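Putative short-chain dehydrogenase/reductase (Burkholderia xenovorans, PDB 5JY1) binds NAD and is probably an oxidoreductase of the short-chain dehydrogenase/reductase family, perhaps a 3-oxoacyl-[acyl-carrier-protein] reductase. Local coordinates at residues A[45-48]-A[49-52]; A[126-129]-A[130-134]; A[116-119]-A[120-124]. One frame throughout, in Å; residues are numbered along the deposited sequence.

Contact 1. Residues A[45-48]-A[49-52]. With NAD (nicotinamide-adenine-dinucleotide), chain E.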
loop_
_atom_site.group_PDB
_atom_site.type_symbol
_atom_site.label_atom_id
_atom_site.label_comp_id
_atom_site.label_asym_id
_atom_site.label_seq_id
_atom_site.Cartn_x
_atom_site.Cartn_y
_atom_site.Cartn_z
ATOM N N GLU A 45 -17.792 27.327 7.542
ATOM C CA GLU A 45 -16.532 28.058 7.528
ATOM C C GLU A 45 -16.455 28.987 8.739
ATOM O O GLU A 45 -17.461 29.585 9.132
ATOM C CB GLU A 45 -16.417 28.850 6.201
ATOM C CG GLU A 45 -15.310 29.878 6.128
ATOM C CD GLU A 45 -13.933 29.274 6.260
ATOM O OE1 GLU A 45 -13.597 28.351 5.478
ATOM O OE2 GLU A 45 -13.188 29.720 7.157
ATOM N N ILE A 46 -15.263 29.104 9.339
ATOM C CA ILE A 46 -15.112 29.957 10.525
ATOM C C ILE A 46 -14.911 31.427 10.145
ATOM O O ILE A 46 -15.300 32.329 10.906
ATOM C CB ILE A 46 -13.960 29.440 11.411
ATOM C CG1 ILE A 46 -14.015 30.067 12.808
ATOM C CG2 ILE A 46 -12.602 29.696 10.748
ATOM C CD1 ILE A 46 -13.128 29.363 13.824
ATOM N N ASN A 47 -14.315 31.693 8.982
ATOM C CA ASN A 47 -14.079 33.053 8.509
ATOM C C ASN A 47 -15.361 33.556 7.858
ATOM O O ASN A 47 -15.729 33.108 6.768
ATOM C CB ASN A 47 -12.904 33.077 7.533
ATOM C CG ASN A 47 -12.527 34.488 7.087
ATOM O OD1 ASN A 47 -13.367 35.385 7.005
ATOM N ND2 ASN A 47 -11.250 34.681 6.786
ATOM N N GLU A 48 -16.042 34.490 8.524
ATOM C CA GLU A 48 -17.330 34.946 8.019
ATOM C C GLU A 48 -17.188 35.628 6.663
ATOM O O GLU A 48 -18.055 35.483 5.793
ATOM C CB GLU A 48 -17.984 35.888 9.030
ATOM C CG GLU A 48 -19.358 36.352 8.607
ATOM C CD GLU A 48 -20.108 37.034 9.729
ATOM O OE1 GLU A 48 -19.526 37.183 10.826
ATOM O OE2 GLU A 48 -21.277 37.414 9.514
ATOM N N SER A 49 -16.098 36.372 6.460
ATOM C CA SER A 49 -15.948 37.138 5.228
ATOM C C SER A 49 -15.791 36.221 4.018
ATOM O O SER A 49 -16.503 36.367 3.016
ATOM C CB SER A 49 -14.756 38.085 5.348
ATOM O OG SER A 49 -14.596 38.836 4.162
ATOM N N THR A 50 -14.861 35.272 4.084
ATOM C CA THR A 50 -14.674 34.382 2.944
ATOM C C THR A 50 -15.819 33.385 2.819
ATOM O O THR A 50 -16.172 32.989 1.701
ATOM C CB THR A 50 -13.335 33.654 3.058
ATOM O OG1 THR A 50 -13.326 32.849 4.243
ATOM C CG2 THR A 50 -12.191 34.658 3.123
ATOM N N GLY A 51 -16.411 32.976 3.945
ATOM C CA GLY A 51 -17.532 32.049 3.884
ATOM C C GLY A 51 -18.736 32.636 3.174
ATOM O O GLY A 51 -19.374 31.970 2.353
ATOM N N ARG A 52 -19.066 33.891 3.479
ATOM C CA ARG A 52 -20.161 34.550 2.775
ATOM C C ARG A 52 -19.816 34.793 1.312
ATOM O O ARG A 52 -20.696 34.709 0.449
ATOM C CB ARG A 52 -20.525 35.865 3.470
ATOM C CG ARG A 52 -21.053 35.670 4.884
ATOM C CD ARG A 52 -21.723 36.922 5.457
ATOM N NE ARG A 52 -22.235 36.648 6.799
ATOM C CZ ARG A 52 -23.365 35.990 7.044
ATOM N NH1 ARG A 52 -24.111 35.545 6.039
ATOM N NH2 ARG A 52 -23.749 35.770 8.295
HETATM P PA NAD E . -6.520 26.376 3.165
HETATM O O1A NAD E . -5.570 26.805 4.241
HETATM O O2A NAD E . -6.326 27.119 1.851
HETATM O O5B NAD E . -8.105 26.537 3.668
HETATM C C5B NAD E . -8.387 26.108 4.954
HETATM C C4B NAD E . -9.876 26.525 5.292
HETATM O O4B NAD E . -10.187 26.027 6.441
HETATM C C3B NAD E . -9.924 28.084 5.461
HETATM O O3B NAD E . -11.007 28.607 4.755
HETATM C C2B NAD E . -10.081 28.258 6.952
HETATM O O2B NAD E . -10.699 29.596 7.282
HETATM C C1B NAD E . -10.856 27.236 7.265
HETATM N N9A NAD E . -10.780 26.931 8.682
HETATM C C8A NAD E . -9.684 26.990 9.442
HETATM N N7A NAD E . -10.021 26.648 10.669
HETATM C C5A NAD E . -11.329 26.377 10.674
HETATM C C6A NAD E . -12.176 25.981 11.710
HETATM N N6A NAD E . -12.025 25.695 13.130
HETATM N N1A NAD E . -13.454 25.770 11.465
HETATM C C2A NAD E . -13.942 25.943 10.191
HETATM N N3A NAD E . -13.130 26.336 9.180
HETATM C C4A NAD E . -11.802 26.547 9.444
HETATM O O3 NAD E . -6.324 24.752 2.941
HETATM P PN NAD E . -6.118 23.929 1.547
HETATM O O1N NAD E . -4.689 24.122 1.064
HETATM O O2N NAD E . -7.096 24.344 0.433
HETATM O O5D NAD E . -6.299 22.328 1.930
HETATM C C5D NAD E . -7.612 21.823 2.172
HETATM C C4D NAD E . -7.535 20.318 2.591
HETATM O O4D NAD E . -6.740 19.647 1.759
HETATM C C3D NAD E . -6.880 20.223 3.973
HETATM O O3D NAD E . -7.421 19.225 4.699
HETATM C C2D NAD E . -5.404 19.905 3.637
HETATM O O2D NAD E . -4.790 19.297 4.848
HETATM C C1D NAD E . -5.498 19.080 2.615
HETATM N N1N NAD E . -4.315 19.093 1.768
HETATM C C2N NAD E . -4.097 20.107 0.888
HETATM C C3N NAD E . -2.959 20.120 0.078
HETATM C C7N NAD E . -2.704 21.244 -0.899
HETATM O O7N NAD E . -1.812 21.156 -1.729
HETATM N N7N NAD E . -3.492 22.412 -0.859
HETATM C C4N NAD E . -2.053 19.094 0.173
HETATM C C5N NAD E . -2.269 18.082 1.039
HETATM C C6N NAD E . -3.416 18.074 1.847
#
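The guanidinium of Arg52 meets the carboxylate of Glu48 at its edge, with Glu48 OE2 3° out of the guanidinium plane. The two planes are turned 54° apart. This i to i+4 salt bridge lies on the first turn of helix 48-60, which follows strand 40-45 in the Rossmann fold. Arg52 grips side-on: NE lies 3.0 Å from Glu48 OE2 and NH2 3.2 Å from the same oxygen. NE is met by the anti lone pair of Glu48 OE2, while NH2 approaches from above the carboxylate plane. Glu48 OE1 forms a second salt bridge, to Lys69, so the carboxylate is shared between two cations.

Asn47 is the N-cap of the helix. Its CG stands anti to the backbone N (chi1 -175°), which brings OD1 to the N-H groups of the first turn. Asn47 OD1 takes Thr50 N at 3.3 Å in a nearly straight bond from above the amide plane, and Ser49 N in a weak, bent one.

Glu45 binds NAD. Its CG packs on Gly51 CA at 3.8 Å. The carboxylate spans the adenosine ribose diol, with Glu45 OE1 2.7 Å from NAD O3B. An acidic residue here is consistent with a preference for NAD over NADP. Glu45 OE1 also accepts from Gly23 N. The cap and the cofactor site are joined through Asn47 N, which donates to the anti lone pair of Glu45 OE2 at 2.9 Å.

Contact 2. Residues A[126-129]-A[130-134]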
loop_
_atom_site.group_PDB
_atom_site.type_symbol
_atom_site.label_atom_id
_atom_site.label_comp_id
_atom_site.label_asym_id
_atom_site.label_seq_id
_atom_site.Cartn_x
_atom_site.Cartn_y
_atom_site.Cartn_z
ATOM N N ALA A 126 -12.311 16.987 14.411
ATOM C CA ALA A 126 -13.290 17.642 13.546
ATOM C C ALA A 126 -13.949 16.648 12.598
ATOM O O ALA A 126 -15.167 16.696 12.386
ATOM C CB ALA A 126 -12.618 18.758 12.753
ATOM N N THR A 127 -13.149 15.764 11.989
ATOM C CA THR A 127 -13.689 14.757 11.082
ATOM C C THR A 127 -14.568 13.763 11.828
ATOM O O THR A 127 -15.677 13.444 11.386
ATOM C CB THR A 127 -12.533 14.042 10.372
ATOM O OG1 THR A 127 -11.843 14.975 9.535
ATOM C CG2 THR A 127 -13.032 12.892 9.525
ATOM N N TRP A 128 -14.084 13.267 12.968
ATOM C CA TRP A 128 -14.852 12.363 13.823
ATOM C C TRP A 128 -16.216 12.942 14.195
ATOM O O TRP A 128 -17.246 12.274 14.046
ATOM C CB TRP A 128 -14.019 12.070 15.078
ATOM C CG TRP A 128 -14.663 11.338 16.251
ATOM C CD1 TRP A 128 -15.304 11.901 17.315
ATOM C CD2 TRP A 128 -14.610 9.928 16.519
ATOM N NE1 TRP A 128 -15.688 10.927 18.210
ATOM C CE2 TRP A 128 -15.269 9.706 17.742
ATOM C CE3 TRP A 128 -14.059 8.833 15.843
ATOM C CZ2 TRP A 128 -15.410 8.433 18.295
ATOM C CZ3 TRP A 128 -14.206 7.573 16.388
ATOM C CH2 TRP A 128 -14.873 7.380 17.597
ATOM N N TRP A 129 -16.238 14.183 14.696
ATOM C CA TRP A 129 -17.497 14.788 15.124
ATOM C C TRP A 129 -18.440 14.986 13.945
ATOM O O TRP A 129 -19.646 14.734 14.051
ATOM C CB TRP A 129 -17.230 16.132 15.800
ATOM C CG TRP A 129 -16.640 16.037 17.166
ATOM C CD1 TRP A 129 -16.913 15.096 18.115
ATOM C CD2 TRP A 129 -15.668 16.920 17.737
ATOM N NE1 TRP A 129 -16.171 15.346 19.255
ATOM C CE2 TRP A 129 -15.398 16.459 19.044
ATOM C CE3 TRP A 129 -14.994 18.052 17.267
ATOM C CZ2 TRP A 129 -14.491 17.093 19.888
ATOM C CZ3 TRP A 129 -14.090 18.686 18.112
ATOM C CH2 TRP A 129 -13.849 18.202 19.407
ATOM N N ALA A 130 -17.910 15.449 12.814
ATOM C CA ALA A 130 -18.783 15.719 11.679
ATOM C C ALA A 130 -19.324 14.428 11.082
ATOM O O ALA A 130 -20.501 14.363 10.711
ATOM C CB ALA A 130 -18.036 16.537 10.628
ATOM N N MET A 131 -18.485 13.388 10.982
ATOM C CA MET A 131 -18.963 12.099 10.476
ATOM C C MET A 131 -20.094 11.547 11.330
ATOM O O MET A 131 -21.115 11.091 10.805
ATOM C CB MET A 131 -17.814 11.094 10.420
ATOM C CG MET A 131 -16.828 11.412 9.329
ATOM S SD MET A 131 -15.391 10.319 9.331
ATOM C CE MET A 131 -16.160 8.735 9.148
ATOM N N ARG A 132 -19.913 11.540 12.652
ATOM C CA ARG A 132 -20.955 10.979 13.505
ATOM C C ARG A 132 -22.223 11.836 13.521
ATOM O O ARG A 132 -23.322 11.292 13.672
ATOM C CB ARG A 132 -20.398 10.755 14.913
ATOM C CG ARG A 132 -19.416 9.566 14.944
ATOM C CD ARG A 132 -18.240 9.752 15.924
ATOM N NE ARG A 132 -18.659 10.087 17.288
ATOM C CZ ARG A 132 -18.988 9.194 18.219
ATOM N NH1 ARG A 132 -18.989 7.897 17.940
ATOM N NH2 ARG A 132 -19.317 9.598 19.442
ATOM N N ALA A 133 -22.110 13.157 13.327
ATOM C CA ALA A 133 -23.313 13.987 13.260
ATOM C C ALA A 133 -24.045 13.806 11.933
ATOM O O ALA A 133 -25.275 13.660 11.916
ATOM C CB ALA A 133 -22.961 15.458 13.476
ATOM N N ALA A 134 -23.305 13.809 10.816
ATOM C CA ALA A 134 -23.924 13.619 9.506
ATOM C C ALA A 134 -24.485 12.211 9.347
ATOM O O ALA A 134 -25.451 12.004 8.602
ATOM C CB ALA A 134 -22.903 13.915 8.402
#
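Helix 113-141 of the Rossmann fold carries this i to i+4 contact between Trp128 and Arg132, on the side of the helix that meets a second subunit. The Arg132 chain is laid over one face of the Trp128 indole. Its CD sits 3.5 Å from the centroid of the five-membered ring and 12° off the normal, a CH-pi contact. Bends at chi2 and chi3 bring the guanidinium back over the indole, with the two planes 17° apart. Trp128 CZ2 lies under the guanidinium, offset toward its rim.

The polar ends of Trp128, Trp129 and Arg132 meet the second subunit. Trp128 NE1 and Trp129 NE1 donate to the two carboxylate oxygens of Asp113 of that subunit, and Arg132 NH1 donates to its Lys111 O. These bonds tie the indoles and the guanidinium to the neighbour.

On the inner side, Thr127 and Met131 lie side by side, with Thr127 CG2 3.5 Å from Met131 SD. Thr127 OG1 is hydrogen-bonded to Ser123 O. Met131 reaches Ile146 of strand 144-149 and Leu174 of helix 162-182. Ala130 faces strand 94-97, its small side chain set against Leu95.

Regular i to i+4 backbone bonds run beneath. Met131 N donates to Thr127 O at 2.8 Å, and Arg132 N to Trp128 O at 3.1 Å. Arg132 CD also lies 3.3 Å from Trp128 O.

Contact 3. Residues A[116-119]-A[120-124]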
loop_
_atom_site.group_PDB
_atom_site.type_symbol
_atom_site.label_atom_id
_atom_site.label_comp_id
_atom_site.label_asym_id
_atom_site.label_seq_id
_atom_site.Cartn_x
_atom_site.Cartn_y
_atom_site.Cartn_z
ATOM N N LEU A 116 0.616 19.215 18.477
ATOM C CA LEU A 116 -0.043 17.950 18.148
ATOM C C LEU A 116 -1.502 17.957 18.589
ATOM O O LEU A 116 -2.386 17.499 17.856
ATOM C CB LEU A 116 0.697 16.774 18.786
ATOM C CG LEU A 116 0.056 15.406 18.526
ATOM C CD1 LEU A 116 0.034 15.102 17.030
ATOM C CD2 LEU A 116 0.780 14.287 19.277
ATOM N N GLU A 117 -1.781 18.493 19.778
ATOM C CA GLU A 117 -3.167 18.581 20.221
ATOM C C GLU A 117 -4.005 19.420 19.261
ATOM O O GLU A 117 -5.129 19.042 18.905
ATOM C CB GLU A 117 -3.217 19.166 21.633
ATOM C CG GLU A 117 -4.617 19.227 22.228
ATOM C CD GLU A 117 -4.616 19.705 23.672
ATOM O OE1 GLU A 117 -3.528 20.024 24.200
ATOM O OE2 GLU A 117 -5.707 19.761 24.275
ATOM N N GLN A 118 -3.473 20.568 18.831
ATOM C CA GLN A 118 -4.223 21.441 17.936
ATOM C C GLN A 118 -4.477 20.767 16.594
ATOM O O GLN A 118 -5.575 20.876 16.030
ATOM C CB GLN A 118 -3.468 22.752 17.737
ATOM C CG GLN A 118 -4.182 23.758 16.862
ATOM C CD GLN A 118 -3.304 24.940 16.524
ATOM O OE1 GLN A 118 -3.079 25.245 15.352
ATOM N NE2 GLN A 118 -2.790 25.609 17.551
ATOM N N THR A 119 -3.470 20.066 16.065
ATOM C CA THR A 119 -3.637 19.400 14.780
ATOM C C THR A 119 -4.584 18.210 14.889
ATOM O O THR A 119 -5.415 17.994 14.002
ATOM C CB THR A 119 -2.275 18.973 14.233
ATOM O OG1 THR A 119 -1.481 20.142 13.993
ATOM C CG2 THR A 119 -2.443 18.235 12.933
ATOM N N LEU A 120 -4.495 17.437 15.976
ATOM C CA LEU A 120 -5.465 16.366 16.191
ATOM C C LEU A 120 -6.885 16.920 16.291
ATOM O O LEU A 120 -7.830 16.318 15.764
ATOM C CB LEU A 120 -5.109 15.571 17.453
ATOM C CG LEU A 120 -3.899 14.636 17.357
ATOM C CD1 LEU A 120 -3.564 14.117 18.740
ATOM C CD2 LEU A 120 -4.148 13.467 16.396
ATOM N N THR A 121 -7.055 18.082 16.932
ATOM C CA THR A 121 -8.392 18.662 17.061
ATOM C C THR A 121 -8.935 19.119 15.710
ATOM O O THR A 121 -10.062 18.769 15.336
ATOM C CB THR A 121 -8.381 19.833 18.045
ATOM O OG1 THR A 121 -7.928 19.389 19.332
ATOM C CG2 THR A 121 -9.787 20.434 18.176
ATOM N N THR A 122 -8.152 19.906 14.960
ATOM C CA THR A 122 -8.691 20.530 13.751
ATOM C C THR A 122 -8.824 19.543 12.601
ATOM O O THR A 122 -9.674 19.729 11.722
ATOM C CB THR A 122 -7.833 21.720 13.305
ATOM O OG1 THR A 122 -6.520 21.267 12.945
ATOM C CG2 THR A 122 -7.726 22.756 14.407
ATOM N N SER A 123 -7.996 18.503 12.572
ATOM C CA SER A 123 -8.116 17.476 11.546
ATOM C C SER A 123 -8.927 16.282 12.039
ATOM O O SER A 123 -10.028 16.021 11.540
ATOM C CB SER A 123 -6.723 17.033 11.074
ATOM O OG SER A 123 -6.065 18.100 10.408
ATOM N N LEU A 124 -8.435 15.587 13.063
ATOM C CA LEU A 124 -9.002 14.280 13.380
ATOM C C LEU A 124 -10.326 14.405 14.124
ATOM O O LEU A 124 -11.330 13.821 13.707
ATOM C CB LEU A 124 -7.998 13.455 14.189
ATOM C CG LEU A 124 -8.388 12.006 14.459
ATOM C CD1 LEU A 124 -8.706 11.291 13.150
ATOM C CD2 LEU A 124 -7.260 11.290 15.212
HETATM O O HOH W 1 -3.756 22.645 13.656
#
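The backbone of 116-124 is alpha-helical with a wider pi-type turn at 120-124, and Leu120 N donates to Leu116 O at 2.8 Å. These residues belong to helix 113-141 of the Rossmann fold, which runs beside the NAD site and against a second subunit.

Leu116 and Leu120 form the apolar contact along the helix. Leu116 CG meets Leu120 CD1 at 3.8 Å, and Leu116 CD1 also touches Leu120 CG. Both residues pack on tryptophans of the second subunit, Leu116 on Trp128 and Leu120 on Trp125. Leu120 also touches Ala167 of helix 162-182.

Glu117 O has two donors from one residue. Thr121 N and Thr121 OG1 each lie 2.9 Å away and approach from opposite faces of the carbonyl plane. Thr121 OG1 stands anti to its own carbonyl carbon (chi1 -59°), which swings the hydroxyl back toward the preceding turn. The hydroxyl donates to a carbonyl one turn back on its own helix.

Thr119 OG1 is hydrogen-bonded both to Asp163 of helix 162-182 and to Met115 O of its own helix. The Thr119 side chain lies about 5 Å from that of Tyr164, which binds NAD, so this turn borders the cofactor site. Ser123 N donates to Thr119 O at 3.0 Å.

One water joins three side chains on the Gln118 side of the helix. It donates to Gln118 OE1 at 3.2 Å and, weakly, to Thr119 OG1. It accepts from Thr122 OG1 at 3.2 Å.

In the fold
Along the chain the order is contact 1, contact 3, contact 2. Contact 1 follows strand 40-45, at the start of helix 48-60. Contacts 3 and 2 share helix 113-141; their centres are about 14 Å apart, and Ala126 N lies 3.0 Å from Thr121 O, a probable hydrogen bond. Contact 1 touches neither: its centre is about 20 Å from that of contact 2 and about 21 Å from that of contact 3. NAD lies between contacts 1 and 3: contact 1 holds its adenosine ribose, and contact 3 passes close to the cofactor. Contacts 2 and 3 both meet the second subunit, so one helix borders the cofactor site and the subunit interface.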